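Local coordinates for protein dihydrophenazinedicarboxylate synthase (Burkholderia, PDB 4HMW) that uses FMN and molecular oxygen to carry out several oxidations in the terminal steps of phenazine antibiotic biosynthesis, at residues V16-P21 with L195-R200. Sequence-based numbering, arbitrary orientation.
Sequences VDVLFP and LHRRLR. With FMN (flavin mononucleotide), chain C.
At the strand 197-204 of the C-terminal dimerisation region, the strand that also carries the FMN-binding Arg-198, Arg-197 and Leu-199 receive the N-terminal segment 16-21, with Val-18 and Phe-20 making most of the contact. The polar part is a two-to-one grip: Arg-197 NH1 and Arg-197 NH2 each lie 3.0 Å from Val-18 O. That oxygen lies 5° out of the guanidinium plane, and the use of both terminal nitrogens makes the grip end-on. NH1 comes nearly in line with the C=O bond, whereas NH2 arrives in the carbonyl plane on a lone pair; N-H...O angles of 144° and 147° show that both bonds are bent, as sharing one acceptor requires. Bends at chi2 and chi3 turn the arginine chain so that its end meets this carbonyl. NE bonds to Ala-189 O at the end of strand 184-189 and NH2 to Ala-190 O just beyond it, limiting the guanidinium's rotation.

The apolar part centres on Phe-20. With CG anti to the backbone N, its ring extends past the arginine stem; Arg-197 CB meets the ring edge at Phe-20 CD2, 3.6 Å away and near the ring plane, and the steep turn between ring and guanidinium planes excludes a stack. Farther along, Phe-20 CZ reaches Leu-199 CB at 4.0 Å. Trp-37 meets this ring edge-to-face, and Leu-33 of helix 30-43 touches both Phe-20 and Leu-199, placing the contact between helix and sheet. Arg-198 instead gives NH2 to FMN O2P at 2.9 Å, nearly straight.

Three carbonyl oxygens thus accept from NE, NH1 and NH2 of Arg-197, so this cation is bound through neutral backbone groups; Asp-17, whose OD2 is hydrogen-bonded to Ser-192 OG, keeps OD1 4.9 Å from Arg-197 NH2, so its attraction is probably only long-range.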
ATOM      1  N   VAL B  16       8.217  18.104   4.009  1.00 34.16           N
ATOM      2  CA  VAL B  16       7.056  18.806   4.567  1.00 32.10           C
ATOM      3  C   VAL B  16       6.888  20.102   3.773  1.00 31.59           C
ATOM      4  O   VAL B  16       7.848  20.606   3.151  1.00 30.41           O
ATOM      5  CB  VAL B  16       7.214  19.103   6.084  1.00 33.19           C
ATOM      6  CG1 VAL B  16       7.064  17.832   6.937  1.00 32.31           C
ATOM      7  CG2 VAL B  16       8.551  19.795   6.344  1.00 33.99           C
ATOM      8  N   ASP B  17       5.666  20.611   3.776  1.00 29.64           N
ATOM      9  CA  ASP B  17       5.351  21.903   3.194  1.00 27.47           C
ATOM     10  C   ASP B  17       5.649  22.008   1.690  1.00 28.70           C
ATOM     11  O   ASP B  17       5.950  23.098   1.196  1.00 30.92           O
ATOM     12  CB  ASP B  17       6.066  23.009   3.986  1.00 31.10           C
ATOM     13  CG  ASP B  17       5.775  22.921   5.480  1.00 33.62           C
ATOM     14  OD1 ASP B  17       4.627  22.550   5.839  1.00 32.61           O
ATOM     15  OD2 ASP B  17       6.700  23.229   6.287  1.00 35.25           O
ATOM     16  N   VAL B  18       5.500  20.920   0.931  1.00 26.32           N
ATOM     17  CA  VAL B  18       5.547  21.115  -0.505  1.00 26.46           C
ATOM     18  C   VAL B  18       4.361  21.976  -0.936  1.00 22.79           C
ATOM     19  O   VAL B  18       3.358  22.070  -0.239  1.00 21.03           O
ATOM     20  CB  VAL B  18       5.648  19.839  -1.306  1.00 31.76           C
ATOM     21  CG1 VAL B  18       6.852  19.026  -0.766  1.00 33.95           C
ATOM     22  CG2 VAL B  18       4.330  19.090  -1.312  1.00 32.00           C
ATOM     23  N   LEU B  19       4.506  22.650  -2.069  1.00 22.51           N
ATOM     24  CA  LEU B  19       3.465  23.541  -2.518  1.00 24.85           C
ATOM     25  C   LEU B  19       2.306  22.697  -3.035  1.00 24.88           C
ATOM     26  O   LEU B  19       2.505  21.633  -3.633  1.00 28.20           O
ATOM     27  CB  LEU B  19       3.958  24.416  -3.648  1.00 28.52           C
ATOM     28  CG  LEU B  19       3.121  25.671  -3.858  1.00 34.73           C
ATOM     29  CD1 LEU B  19       3.506  26.760  -2.852  1.00 36.50           C
ATOM     30  CD2 LEU B  19       3.250  26.164  -5.341  1.00 37.10           C
ATOM     31  N   PHE B  20       1.104  23.196  -2.852  1.00 22.27           N
ATOM     32  CA  PHE B  20      -0.105  22.424  -3.199  1.00 19.51           C
ATOM     33  C   PHE B  20      -1.204  23.473  -3.395  1.00 19.04           C
ATOM     34  O   PHE B  20      -2.154  23.539  -2.643  1.00 19.94           O
ATOM     35  CB  PHE B  20      -0.404  21.467  -2.062  1.00 18.62           C
ATOM     36  CG  PHE B  20      -1.576  20.510  -2.299  1.00 15.80           C
ATOM     37  CD1 PHE B  20      -2.212  20.403  -3.535  1.00 15.23           C
ATOM     38  CD2 PHE B  20      -2.024  19.713  -1.254  1.00 14.19           C
ATOM     39  CE1 PHE B  20      -3.262  19.516  -3.707  1.00 16.21           C
ATOM     40  CE2 PHE B  20      -3.075  18.838  -1.425  1.00 14.48           C
ATOM     41  CZ  PHE B  20      -3.707  18.743  -2.658  1.00 16.05           C
ATOM     42  N   PRO B  21      -1.070  24.284  -4.436  1.00 21.09           N
ATOM     43  CA  PRO B  21      -2.051  25.362  -4.617  1.00 20.96           C
ATOM     44  C   PRO B  21      -3.427  24.814  -4.941  1.00 21.72           C
ATOM     45  O   PRO B  21      -4.415  25.492  -4.638  1.00 24.31           O
ATOM     46  CB  PRO B  21      -1.481  26.179  -5.784  1.00 24.69           C
ATOM     47  CG  PRO B  21      -0.498  25.296  -6.451  1.00 23.77           C
ATOM     48  CD  PRO B  21       0.063  24.418  -5.360  1.00 21.80           C
ATOM     49  N   LEU B 195      -0.878  20.141  10.399  1.00 18.04           N
ATOM     50  CA  LEU B 195      -2.206  20.271   9.795  1.00 15.40           C
ATOM     51  C   LEU B 195      -2.033  19.888   8.328  1.00 15.18           C
ATOM     52  O   LEU B 195      -1.952  20.739   7.416  1.00 15.62           O
ATOM     53  CB  LEU B 195      -2.787  21.684   9.968  1.00 17.78           C
ATOM     54  CG  LEU B 195      -4.324  21.664  10.044  1.00 18.19           C
ATOM     55  CD1 LEU B 195      -4.903  23.003  10.412  1.00 18.80           C
ATOM     56  CD2 LEU B 195      -4.946  21.150   8.770  1.00 18.61           C
ATOM     57  N   HIS B 196      -1.941  18.588   8.091  1.00 13.45           N
ATOM     58  CA  HIS B 196      -1.629  18.132   6.743  1.00 13.10           C
ATOM     59  C   HIS B 196      -2.731  18.529   5.769  1.00 14.27           C
ATOM     60  O   HIS B 196      -3.898  18.626   6.166  1.00 14.61           O
ATOM     61  CB  HIS B 196      -1.482  16.607   6.776  1.00 14.12           C
ATOM     62  CG  HIS B 196      -0.520  16.135   7.804  1.00 13.86           C
ATOM     63  ND1 HIS B 196       0.758  16.637   7.886  1.00 14.57           N
ATOM     64  CD2 HIS B 196      -0.641  15.242   8.811  1.00 13.52           C
ATOM     65  CE1 HIS B 196       1.402  16.045   8.879  1.00 16.29           C
ATOM     66  NE2 HIS B 196       0.569  15.201   9.467  1.00 15.13           N
ATOM     67  N   ARG B 197      -2.368  18.726   4.500  1.00 14.75           N
ATOM     68  CA  ARG B 197      -3.316  19.083   3.448  1.00 13.12           C
ATOM     69  C   ARG B 197      -3.933  17.815   2.923  1.00 12.00           C
ATOM     70  O   ARG B 197      -3.219  16.947   2.442  1.00 14.26           O
ATOM     71  CB  ARG B 197      -2.600  19.779   2.277  1.00 14.93           C
ATOM     72  CG  ARG B 197      -2.275  21.218   2.485  1.00 16.67           C
ATOM     73  CD  ARG B 197      -1.082  21.486   3.383  1.00 17.62           C
ATOM     74  NE  ARG B 197       0.180  20.823   3.036  1.00 15.28           N
ATOM     75  CZ  ARG B 197       1.084  21.259   2.164  1.00 17.35           C
ATOM     76  NH1 ARG B 197       0.874  22.331   1.419  1.00 18.90           N
ATOM     77  NH2 ARG B 197       2.197  20.575   2.025  1.00 16.40           N
ATOM     78  N   ARG B 198      -5.255  17.727   2.998  1.00 11.17           N
ATOM     79  CA  ARG B 198      -5.994  16.528   2.582  1.00 12.57           C
ATOM     80  C   ARG B 198      -7.123  16.941   1.681  1.00 11.82           C
ATOM     81  O   ARG B 198      -8.009  17.658   2.095  1.00 12.80           O
ATOM     82  CB  ARG B 198      -6.581  15.799   3.785  1.00 13.81           C
ATOM     83  CG  ARG B 198      -5.542  15.305   4.816  1.00 13.33           C
ATOM     84  CD  ARG B 198      -6.219  14.413   5.835  1.00 13.65           C
ATOM     85  NE  ARG B 198      -6.732  13.196   5.211  1.00 13.54           N
ATOM     86  CZ  ARG B 198      -7.479  12.271   5.827  1.00 13.27           C
ATOM     87  NH1 ARG B 198      -7.833  12.428   7.093  1.00 15.17           N
ATOM     88  NH2 ARG B 198      -7.874  11.188   5.146  1.00 14.93           N
ATOM     89  N   LEU B 199      -7.069  16.501   0.425  1.00 14.12           N
ATOM     90  CA  LEU B 199      -8.081  16.831  -0.562  1.00 14.20           C
ATOM     91  C   LEU B 199      -8.677  15.550  -1.082  1.00 13.91           C
ATOM     92  O   LEU B 199      -7.994  14.723  -1.712  1.00 14.54           O
ATOM     93  CB  LEU B 199      -7.433  17.605  -1.730  1.00 14.97           C
ATOM     94  CG  LEU B 199      -8.384  18.013  -2.861  1.00 17.19           C
ATOM     95  CD1 LEU B 199      -9.409  19.056  -2.409  1.00 18.58           C
ATOM     96  CD2 LEU B 199      -7.556  18.553  -4.034  1.00 17.99           C
ATOM     97  N   ARG B 200      -9.962  15.387  -0.841  1.00 15.09           N
ATOM     98  CA  ARG B 200     -10.710  14.220  -1.292  1.00 16.94           C
ATOM     99  C   ARG B 200     -11.591  14.540  -2.492  1.00 15.99           C
ATOM    100  O   ARG B 200     -12.299  15.534  -2.487  1.00 17.51           O
ATOM    101  CB  ARG B 200     -11.579  13.673  -0.149  1.00 15.34           C
ATOM    102  CG  ARG B 200     -12.581  12.625  -0.614  1.00 16.75           C
ATOM    103  CD  ARG B 200     -13.545  12.186   0.477  1.00 22.93           C
ATOM    104  NE  ARG B 200     -12.931  11.482   1.579  1.00 26.15           N
ATOM    105  CZ  ARG B 200     -13.487  11.368   2.794  1.00 28.32           C
ATOM    106  NH1 ARG B 200     -14.651  11.969   3.068  1.00 28.24           N
ATOM    107  NH2 ARG B 200     -12.866  10.682   3.758  1.00 29.83           N
TER
HETATM  108  N1  FMN C 301      -2.575   8.091  10.604  1.00 13.47           N
HETATM  109  C2  FMN C 301      -2.943   7.468  11.764  1.00 14.23           C
HETATM  110  O2  FMN C 301      -4.096   7.520  12.155  1.00 14.93           O
HETATM  111  N3  FMN C 301      -2.024   6.736  12.467  1.00 13.55           N
HETATM  112  C4  FMN C 301      -0.716   6.673  12.053  1.00 13.83           C
HETATM  113  O4  FMN C 301       0.092   6.001  12.724  1.00 16.82           O
HETATM  114  C4A FMN C 301      -0.328   7.328  10.891  1.00 12.47           C
HETATM  115  N5  FMN C 301       0.992   7.307  10.474  1.00 13.19           N
HETATM  116  C5A FMN C 301       1.326   7.948   9.278  1.00 12.31           C
HETATM  117  C6  FMN C 301       2.633   7.898   8.844  1.00 14.00           C
HETATM  118  C7  FMN C 301       2.996   8.495   7.653  1.00 14.23           C
HETATM  119  C7M FMN C 301       4.420   8.413   7.229  1.00 17.74           C
HETATM  120  C8  FMN C 301       2.050   9.187   6.906  1.00 12.62           C
HETATM  121  C8M FMN C 301       2.414   9.825   5.606  1.00 14.77           C
HETATM  122  C9  FMN C 301       0.738   9.238   7.336  1.00 12.18           C
HETATM  123  C9A FMN C 301       0.376   8.657   8.546  1.00 12.53           C
HETATM  124  N10 FMN C 301      -0.959   8.711   9.026  1.00 10.80           N
HETATM  125  C10 FMN C 301      -1.279   8.049  10.185  1.00 12.11           C
HETATM  126  C1' FMN C 301      -2.059   9.431   8.334  1.00 11.55           C
HETATM  127  C2' FMN C 301      -2.844   8.493   7.414  1.00 12.22           C
HETATM  128  O2' FMN C 301      -2.113   8.194   6.216  1.00 12.24           O
HETATM  129  C3' FMN C 301      -4.207   9.067   7.024  1.00 12.02           C
HETATM  130  O3' FMN C 301      -3.994  10.319   6.407  1.00 12.97           O
HETATM  131  C4' FMN C 301      -5.148   9.182   8.239  1.00 12.70           C
HETATM  132  O4' FMN C 301      -4.853   8.152   9.165  1.00 12.45           O
HETATM  133  C5' FMN C 301      -6.608   9.215   7.820  1.00 11.18           C
HETATM  134  O5' FMN C 301      -6.919   8.081   7.038  1.00 13.26           O
HETATM  135  P   FMN C 301      -8.433   7.674   6.734  1.00 13.61           P
HETATM  136  O1P FMN C 301      -9.028   7.090   8.002  1.00 14.09           O
HETATM  137  O2P FMN C 301      -9.187   8.947   6.323  1.00 13.39           O
HETATM  138  O3P FMN C 301      -8.349   6.631   5.673  1.00 14.87           O